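Local coordinates for protein muramoyltetrapeptide carboxypeptidase (Oxalobacter formigenes OXCC13, PDB 6UUK) that probably acts as a serine-type LD-carboxypeptidase of the S66 family, trimming muramoyl tetrapeptides in peptidoglycan turnover, at residues E110-P115 with S144-V149; G221-L226 with R257-L262; D247-P252 with F279-L284. All blocks are in the same frame, centred on the assembly; numbering follows the deposited sequence.

Contact 1: E110-P115 with S144-V149; sequences EAATNP and SGKLFV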
# COMPACT_ATOMS: atom_id res chain seq x y z
N GLU B 110 -11.46 -11.39 -25.32
CA GLU B 110 -11.68 -12.45 -26.29
C GLU B 110 -12.12 -13.75 -25.63
O GLU B 110 -13.00 -14.44 -26.14
CB GLU B 110 -10.40 -12.68 -27.11
CG GLU B 110 -10.64 -13.35 -28.46
CD GLU B 110 -9.36 -13.54 -29.24
OE1 GLU B 110 -8.58 -14.45 -28.90
OE2 GLU B 110 -9.13 -12.77 -30.20
N ALA B 111 -11.51 -14.10 -24.49
CA ALA B 111 -11.89 -15.32 -23.79
C ALA B 111 -13.28 -15.21 -23.18
O ALA B 111 -13.99 -16.22 -23.07
CB ALA B 111 -10.86 -15.65 -22.71
N ALA B 112 -13.70 -14.00 -22.80
CA ALA B 112 -15.03 -13.81 -22.24
C ALA B 112 -16.13 -13.87 -23.29
O ALA B 112 -17.31 -13.82 -22.93
CB ALA B 112 -15.10 -12.47 -21.50
N THR B 113 -15.77 -13.98 -24.57
CA THR B 113 -16.74 -14.06 -25.65
C THR B 113 -16.81 -15.44 -26.29
O THR B 113 -17.58 -15.63 -27.23
CB THR B 113 -16.43 -13.01 -26.72
OG1 THR B 113 -15.06 -13.14 -27.14
CG2 THR B 113 -16.66 -11.61 -26.19
N ASN B 114 -16.02 -16.40 -25.82
CA ASN B 114 -16.03 -17.73 -26.39
C ASN B 114 -17.15 -18.55 -25.77
O ASN B 114 -17.18 -18.72 -24.54
CB ASN B 114 -14.69 -18.42 -26.17
CG ASN B 114 -14.54 -19.69 -26.99
OD1 ASN B 114 -14.94 -20.77 -26.56
ND2 ASN B 114 -13.96 -19.56 -28.18
N PRO B 115 -18.10 -19.07 -26.56
CA PRO B 115 -19.22 -19.82 -25.96
C PRO B 115 -18.81 -21.13 -25.31
O PRO B 115 -19.55 -21.63 -24.46
CB PRO B 115 -20.15 -20.07 -27.16
CG PRO B 115 -19.73 -19.07 -28.20
CD PRO B 115 -18.26 -18.89 -28.01
N SER B 144 -20.83 -11.30 -19.35
CA SER B 144 -20.26 -12.43 -20.09
C SER B 144 -20.66 -13.76 -19.47
O SER B 144 -20.71 -14.77 -20.18
CB SER B 144 -18.74 -12.31 -20.14
OG SER B 144 -18.34 -11.08 -20.74
N GLY B 145 -20.95 -13.79 -18.17
CA GLY B 145 -21.31 -15.02 -17.50
C GLY B 145 -20.16 -15.95 -17.20
O GLY B 145 -20.39 -17.11 -16.87
N LYS B 146 -18.92 -15.47 -17.31
CA LYS B 146 -17.76 -16.31 -17.04
C LYS B 146 -17.46 -16.35 -15.55
O LYS B 146 -17.80 -15.44 -14.80
CB LYS B 146 -16.54 -15.80 -17.81
CG LYS B 146 -16.77 -15.65 -19.30
CD LYS B 146 -17.26 -16.94 -19.93
CE LYS B 146 -17.54 -16.77 -21.41
NZ LYS B 146 -18.09 -18.01 -22.02
N LEU B 147 -16.81 -17.44 -15.13
CA LEU B 147 -16.45 -17.65 -13.73
C LEU B 147 -14.96 -17.38 -13.59
O LEU B 147 -14.12 -18.26 -13.82
CB LEU B 147 -16.83 -19.06 -13.27
CG LEU B 147 -18.24 -19.28 -12.73
CD1 LEU B 147 -19.32 -18.87 -13.72
CD2 LEU B 147 -18.42 -20.74 -12.33
N PHE B 148 -14.62 -16.15 -13.21
CA PHE B 148 -13.22 -15.75 -13.07
C PHE B 148 -12.67 -16.21 -11.73
O PHE B 148 -13.30 -16.01 -10.68
CB PHE B 148 -13.09 -14.24 -13.21
CG PHE B 148 -13.49 -13.71 -14.56
CD1 PHE B 148 -12.55 -13.54 -15.56
CD2 PHE B 148 -14.81 -13.39 -14.82
CE1 PHE B 148 -12.92 -13.05 -16.80
CE2 PHE B 148 -15.18 -12.90 -16.06
CZ PHE B 148 -14.23 -12.73 -17.05
N VAL B 149 -11.49 -16.83 -11.75
CA VAL B 149 -10.82 -17.29 -10.55
C VAL B 149 -9.41 -16.73 -10.53
O VAL B 149 -8.83 -16.41 -11.57
CB VAL B 149 -10.80 -18.84 -10.44
CG1 VAL B 149 -12.21 -19.40 -10.48
CG2 VAL B 149 -9.95 -19.43 -11.55
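With CG beside the backbone N (chi1 -54°) and a bend at chi2 (-56°), the side chain of Lys-146 passes over Ala-112 and then runs extended to the carbonyl of Asn-114. There NZ donates a hydrogen bond of 2.8 Å to Asn-114 O. The ammonium meets this oxygen at a C=O...N angle of 151° and somewhat tilted from the carbonyl plane. NZ also bonds to Val-117 O, so the single charged group is held by two carbonyls of the same connection between helix and strand.

The methylene part of the lysine is used as well. Its CG lies 3.9 Å from Ala-112 CA, and CE passes 3.3 Å from Ala-112 O. Ser-144 meets the same residue, bringing its CB to 3.5 Å from Ala-112 O, while Ala-112 CB sits 3.6 Å from Ser-144 OG. The hydroxyl is hydrogen-bonded to Lys-140 O. Ser-144 and the stem of Lys-146 thus cover Ala-112 from the same side.

Asn-114, which offers its carbonyl to Lys-146, closes a type I beta turn that starts at Ala-111. The turn is braced by Thr-113, whose OG1 lies 2.6 Å from Glu-110 O and whose N binds that oxygen from the same face. In the other segment, Gly-145 takes a positive phi as the chain leaves its helix, and Lys-146 leads into strand 147-150.

Helix 101-111 precedes strand 119-122, the parallel neighbour of strand 147-150, so the contact joins two helix-to-strand connections at the N-terminal ends of neighbouring parallel strands, remote from the predicted catalytic residues, as in an alpha/beta domain of alternating helices and strands.

Contact 2: G221-L226 with R257-L262; sequences GNLTML and RMLLQL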
# COMPACT_ATOMS: atom_id res chain seq x y z
N GLY B 221 -9.80 -10.30 -0.52
CA GLY B 221 -8.74 -11.01 -1.19
C GLY B 221 -7.36 -10.68 -0.65
O GLY B 221 -7.08 -10.91 0.53
N ASN B 222 -6.49 -10.15 -1.50
CA ASN B 222 -5.14 -9.79 -1.08
C ASN B 222 -5.16 -8.45 -0.36
O ASN B 222 -5.77 -7.49 -0.84
CB ASN B 222 -4.21 -9.74 -2.29
CG ASN B 222 -2.77 -9.47 -1.91
OD1 ASN B 222 -2.33 -8.32 -1.91
ND2 ASN B 222 -2.03 -10.52 -1.57
N LEU B 223 -4.48 -8.38 0.78
CA LEU B 223 -4.51 -7.17 1.59
C LEU B 223 -3.82 -6.01 0.89
O LEU B 223 -4.26 -4.86 0.98
CB LEU B 223 -3.87 -7.43 2.96
CG LEU B 223 -3.81 -6.23 3.91
CD1 LEU B 223 -5.20 -5.69 4.19
CD2 LEU B 223 -3.10 -6.61 5.20
N THR B 224 -2.72 -6.29 0.18
CA THR B 224 -2.00 -5.22 -0.51
C THR B 224 -2.83 -4.65 -1.66
O THR B 224 -2.81 -3.44 -1.91
CB THR B 224 -0.66 -5.74 -1.03
OG1 THR B 224 0.10 -6.28 0.07
CG2 THR B 224 0.14 -4.62 -1.68
N MSE B 225 -3.58 -5.50 -2.35
CA MSE B 225 -4.39 -5.06 -3.48
C MSE B 225 -5.66 -4.35 -3.01
O MSE B 225 -6.19 -3.49 -3.71
CB MSE B 225 -4.75 -6.25 -4.37
CG MSE B 225 -3.55 -7.11 -4.74
SE MSE B 225 -2.08 -6.08 -5.50
CE MSE B 225 -0.67 -7.41 -5.33
N LEU B 226 -6.14 -4.72 -1.82
CA LEU B 226 -7.31 -4.06 -1.26
C LEU B 226 -6.97 -2.67 -0.73
O LEU B 226 -7.70 -1.71 -0.97
CB LEU B 226 -7.93 -4.92 -0.16
CG LEU B 226 -8.71 -6.15 -0.63
CD1 LEU B 226 -9.24 -6.94 0.55
CD2 LEU B 226 -9.84 -5.74 -1.57
N ARG B 257 -0.80 -1.70 9.18
CA ARG B 257 -0.81 -0.43 8.45
C ARG B 257 -1.88 -0.43 7.37
O ARG B 257 -2.71 0.49 7.30
CB ARG B 257 0.57 -0.18 7.85
CG ARG B 257 0.71 1.14 7.10
CD ARG B 257 2.13 1.30 6.60
NE ARG B 257 2.55 0.15 5.80
CZ ARG B 257 3.80 -0.10 5.45
NH1 ARG B 257 4.78 0.73 5.82
NH2 ARG B 257 4.09 -1.17 4.72
N MSE B 258 -1.90 -1.46 6.53
CA MSE B 258 -2.88 -1.55 5.45
C MSE B 258 -4.29 -1.76 5.99
O MSE B 258 -5.27 -1.35 5.37
CB MSE B 258 -2.50 -2.67 4.49
CG MSE B 258 -1.22 -2.39 3.71
SE MSE B 258 -0.68 -3.86 2.56
CE MSE B 258 0.81 -3.00 1.65
N LEU B 259 -4.39 -2.41 7.16
CA LEU B 259 -5.69 -2.54 7.81
C LEU B 259 -6.16 -1.20 8.37
O LEU B 259 -7.37 -0.96 8.45
CB LEU B 259 -5.62 -3.59 8.92
CG LEU B 259 -5.56 -5.05 8.47
CD1 LEU B 259 -5.40 -5.97 9.66
CD2 LEU B 259 -6.80 -5.42 7.67
N LEU B 260 -5.24 -0.33 8.77
CA LEU B 260 -5.63 1.00 9.22
C LEU B 260 -6.10 1.87 8.07
O LEU B 260 -6.98 2.72 8.26
CB LEU B 260 -4.46 1.68 9.95
CG LEU B 260 -4.22 1.23 11.39
CD1 LEU B 260 -3.06 2.00 12.01
CD2 LEU B 260 -5.48 1.39 12.23
N GLN B 261 -5.54 1.67 6.87
CA GLN B 261 -6.03 2.41 5.71
C GLN B 261 -7.46 2.02 5.38
O GLN B 261 -8.30 2.87 5.06
CB GLN B 261 -5.12 2.17 4.50
CG GLN B 261 -5.55 2.92 3.25
CD GLN B 261 -4.57 2.75 2.11
OE1 GLN B 261 -3.75 1.84 2.11
NE2 GLN B 261 -4.66 3.64 1.12
N LEU B 262 -7.77 0.72 5.45
CA LEU B 262 -9.15 0.27 5.26
C LEU B 262 -10.06 0.72 6.40
O LEU B 262 -11.27 0.80 6.21
CB LEU B 262 -9.20 -1.25 5.13
CG LEU B 262 -8.32 -1.85 4.03
CD1 LEU B 262 -8.47 -3.36 3.98
CD2 LEU B 262 -8.66 -1.23 2.68
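The first turn of helix 223-228 lies against helix 252-264, with CA atoms 7.0 Å apart for Leu-223 and Met-258 and 8.0 Å apart for Leu-226 and Leu-262. Leu-223 carries most of the first side of this apolar contact. Its CG, held anti to the backbone N (chi1 179°), reaches across to 3.8 Å from CB of Met-258, a selenomethionine. One branch, CD1, touches two leucines of the facing helix: it comes 3.8 Å from Leu-259 CD2, the two side chains running at about a right angle, and 4.0 Å from Leu-262 CD1.

The extended chain of Met-258 passes at a slant across Thr-224, bringing SE to 3.6 Å from Thr-224 OG1, and its methyl also covers Thr-224 CG2. The hydroxyl has a stronger partner in Asp-247 OD2, which probably sets the rotation of the hydroxyl. Further along, Leu-262 CD2 rests 3.8 Å from Leu-226 O.

The helix start is itself well defined. Asn-222 is the N-cap, and its OD1 takes the N-H of Met-225 at 3.1 Å on an in-plane lone pair, while its ND2 makes a weak hydrogen bond to Glu-246 OE1. On helix 252-264, Gln-261 NE2 is hydrogen-bonded to Ala-230 O of the second subunit, placing this layer close to the dimer interface.

The arrangement is that of an N-capped helix following strand 213-222 and packed on a second helix. The link from Asn-222 to Glu-246, predicted to belong to the charge relay, is consistent with a buried second shell behind the S66 catalytic site.

Contact 3: D247-P252 with F279-L284; sequences DIHEHP and FSEFKL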
# COMPACT_ATOMS: atom_id res chain seq x y z
N ASP B 247 -2.15 -12.13 2.86
CA ASP B 247 -0.95 -11.54 2.30
C ASP B 247 0.24 -12.43 2.62
O ASP B 247 0.14 -13.37 3.41
CB ASP B 247 -0.72 -10.12 2.84
CG ASP B 247 -0.23 -9.16 1.77
OD1 ASP B 247 0.40 -9.62 0.80
OD2 ASP B 247 -0.49 -7.95 1.90
N ILE B 248 1.38 -12.12 1.99
CA ILE B 248 2.65 -12.80 2.24
C ILE B 248 3.77 -11.78 2.18
O ILE B 248 3.62 -10.68 1.65
CB ILE B 248 2.93 -13.94 1.24
CG1 ILE B 248 2.67 -13.47 -0.20
CG2 ILE B 248 2.11 -15.17 1.58
CD1 ILE B 248 3.19 -14.42 -1.26
N HIS B 249 4.92 -12.16 2.73
CA HIS B 249 6.12 -11.33 2.81
C HIS B 249 5.88 -10.03 3.58
O HIS B 249 6.59 -9.04 3.37
CB HIS B 249 6.67 -10.99 1.42
CG HIS B 249 6.64 -12.14 0.46
ND1 HIS B 249 7.26 -13.34 0.71
CD2 HIS B 249 6.07 -12.26 -0.77
CE1 HIS B 249 7.07 -14.16 -0.32
NE2 HIS B 249 6.35 -13.52 -1.22
N GLU B 250 4.89 -10.01 4.47
CA GLU B 250 4.50 -8.79 5.17
C GLU B 250 4.75 -8.95 6.66
O GLU B 250 4.21 -9.87 7.29
CB GLU B 250 3.03 -8.45 4.91
CG GLU B 250 2.67 -8.29 3.45
CD GLU B 250 3.51 -7.24 2.75
OE1 GLU B 250 3.78 -6.19 3.36
OE2 GLU B 250 3.90 -7.47 1.59
N HIS B 251 5.55 -8.06 7.22
CA HIS B 251 5.67 -7.96 8.66
C HIS B 251 4.33 -7.52 9.25
O HIS B 251 3.60 -6.74 8.63
CB HIS B 251 6.77 -6.96 9.03
CG HIS B 251 7.33 -7.14 10.41
ND1 HIS B 251 6.69 -6.67 11.54
CD2 HIS B 251 8.48 -7.71 10.83
CE1 HIS B 251 7.42 -6.97 12.60
NE2 HIS B 251 8.51 -7.60 12.20
N PRO B 252 3.98 -8.02 10.44
CA PRO B 252 2.68 -7.67 11.04
C PRO B 252 2.40 -6.18 11.16
O PRO B 252 1.23 -5.78 11.20
CB PRO B 252 2.74 -8.34 12.43
CG PRO B 252 4.17 -8.83 12.59
CD PRO B 252 4.66 -9.07 11.21
N PHE B 279 -1.38 -15.34 6.68
CA PHE B 279 -0.32 -14.34 6.62
C PHE B 279 0.97 -15.08 6.97
O PHE B 279 1.34 -15.19 8.14
CB PHE B 279 -0.58 -13.17 7.56
CG PHE B 279 -1.73 -12.30 7.14
CD1 PHE B 279 -1.52 -11.16 6.38
CD2 PHE B 279 -3.03 -12.62 7.51
CE1 PHE B 279 -2.57 -10.36 6.00
CE2 PHE B 279 -4.09 -11.82 7.12
CZ PHE B 279 -3.86 -10.69 6.37
N SER B 280 1.65 -15.60 5.95
CA SER B 280 2.78 -16.49 6.14
C SER B 280 4.09 -15.82 5.73
O SER B 280 4.11 -14.74 5.14
CB SER B 280 2.58 -17.79 5.34
OG SER B 280 2.41 -17.51 3.96
N GLU B 281 5.19 -16.50 6.07
CA GLU B 281 6.55 -16.06 5.75
C GLU B 281 6.83 -14.67 6.32
O GLU B 281 6.89 -13.66 5.61
CB GLU B 281 6.79 -16.11 4.23
CG GLU B 281 6.73 -17.51 3.67
CD GLU B 281 7.01 -17.55 2.18
OE1 GLU B 281 6.96 -16.48 1.54
OE2 GLU B 281 7.27 -18.65 1.66
N PHE B 282 7.01 -14.65 7.64
CA PHE B 282 7.33 -13.44 8.36
C PHE B 282 8.84 -13.35 8.58
O PHE B 282 9.60 -14.25 8.23
CB PHE B 282 6.60 -13.39 9.70
CG PHE B 282 5.14 -13.10 9.58
CD1 PHE B 282 4.56 -12.87 8.34
CD2 PHE B 282 4.34 -13.05 10.71
CE1 PHE B 282 3.22 -12.60 8.23
CE2 PHE B 282 3.00 -12.78 10.61
CZ PHE B 282 2.43 -12.55 9.37
N LYS B 283 9.26 -12.24 9.19
CA LYS B 283 10.64 -12.07 9.61
C LYS B 283 10.75 -11.15 10.82
O LYS B 283 11.19 -10.00 10.71
CB LYS B 283 11.49 -11.52 8.46
CG LYS B 283 12.23 -12.58 7.67
CD LYS B 283 13.27 -13.28 8.54
CE LYS B 283 13.98 -14.39 7.78
NZ LYS B 283 14.69 -13.87 6.59
N LEU B 284 10.36 -11.65 12.00
CA LEU B 284 10.45 -10.85 13.20
C LEU B 284 11.88 -10.82 13.73
O LEU B 284 12.72 -11.65 13.36
CB LEU B 284 9.50 -11.38 14.27
CG LEU B 284 8.05 -11.66 13.87
CD1 LEU B 284 7.31 -12.37 15.00
CD2 LEU B 284 7.34 -10.37 13.51
O HOH W 1 2.28 -11.82 5.33
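Ring contacts are made at both ends. Pro-252 lays CD over one face of the Phe-282 ring, 4.2 Å from its centroid and 19° off the normal, a CH-pi contact, while its CG meets Leu-284 CD2 at 3.6 Å. At the other end Asp-247 sets its backbone N over a face of the Phe-279 ring, with CB 3.7 Å from CE1 of that phenylalanine.

The two segments continue the parallel strands 242-248 and 273-280 of a beta-alpha-beta unit whose crossover helix, 252-264, begins at Pro-252. Ile-248, at this C-terminal edge, also touches His-316 of the predicted charge relay.

Polar contacts are looser. Phe-279 CA directs its hydrogen almost straight at Asp-247 O, 3.4 Å away (167° at H). A water accepts from Glu-250 N at 3.3 Å and donates weakly to Ser-280 O, bridging the two segments. Glu-281 runs beside His-249, its OE1 3.0 Å from His-249 CE1, with carboxylate and ring 38° apart. His-251 turns its ring edge to Lys-283 O, 3.6 Å from CD2 of the histidine, and its NE2 is hydrogen-bonded to Asp-288 OD2.

How the contacts relate
Contact 2 is the buried one, contact 3 lies at the surface, and contact 1, partly buried, lies on the other sheet, in the N-terminal family region, with its centre 28 Å from that of contact 2. Chemistry follows place: leucines and a selenomethionine pack in contact 2, a lysine grips carbonyls in contact 1, and contact 3 mixes ring packing with water and loose polar approaches. Contacts 2 and 3 share helix 252-264 and adjoining strands of one sheet, and their segments alternate along the chain. They touch directly, Leu-223 CD2 lying 3.9 Å from Phe-279 CE1, and both border predicted charge-relay residues. Contact 1 instead closes before either opens.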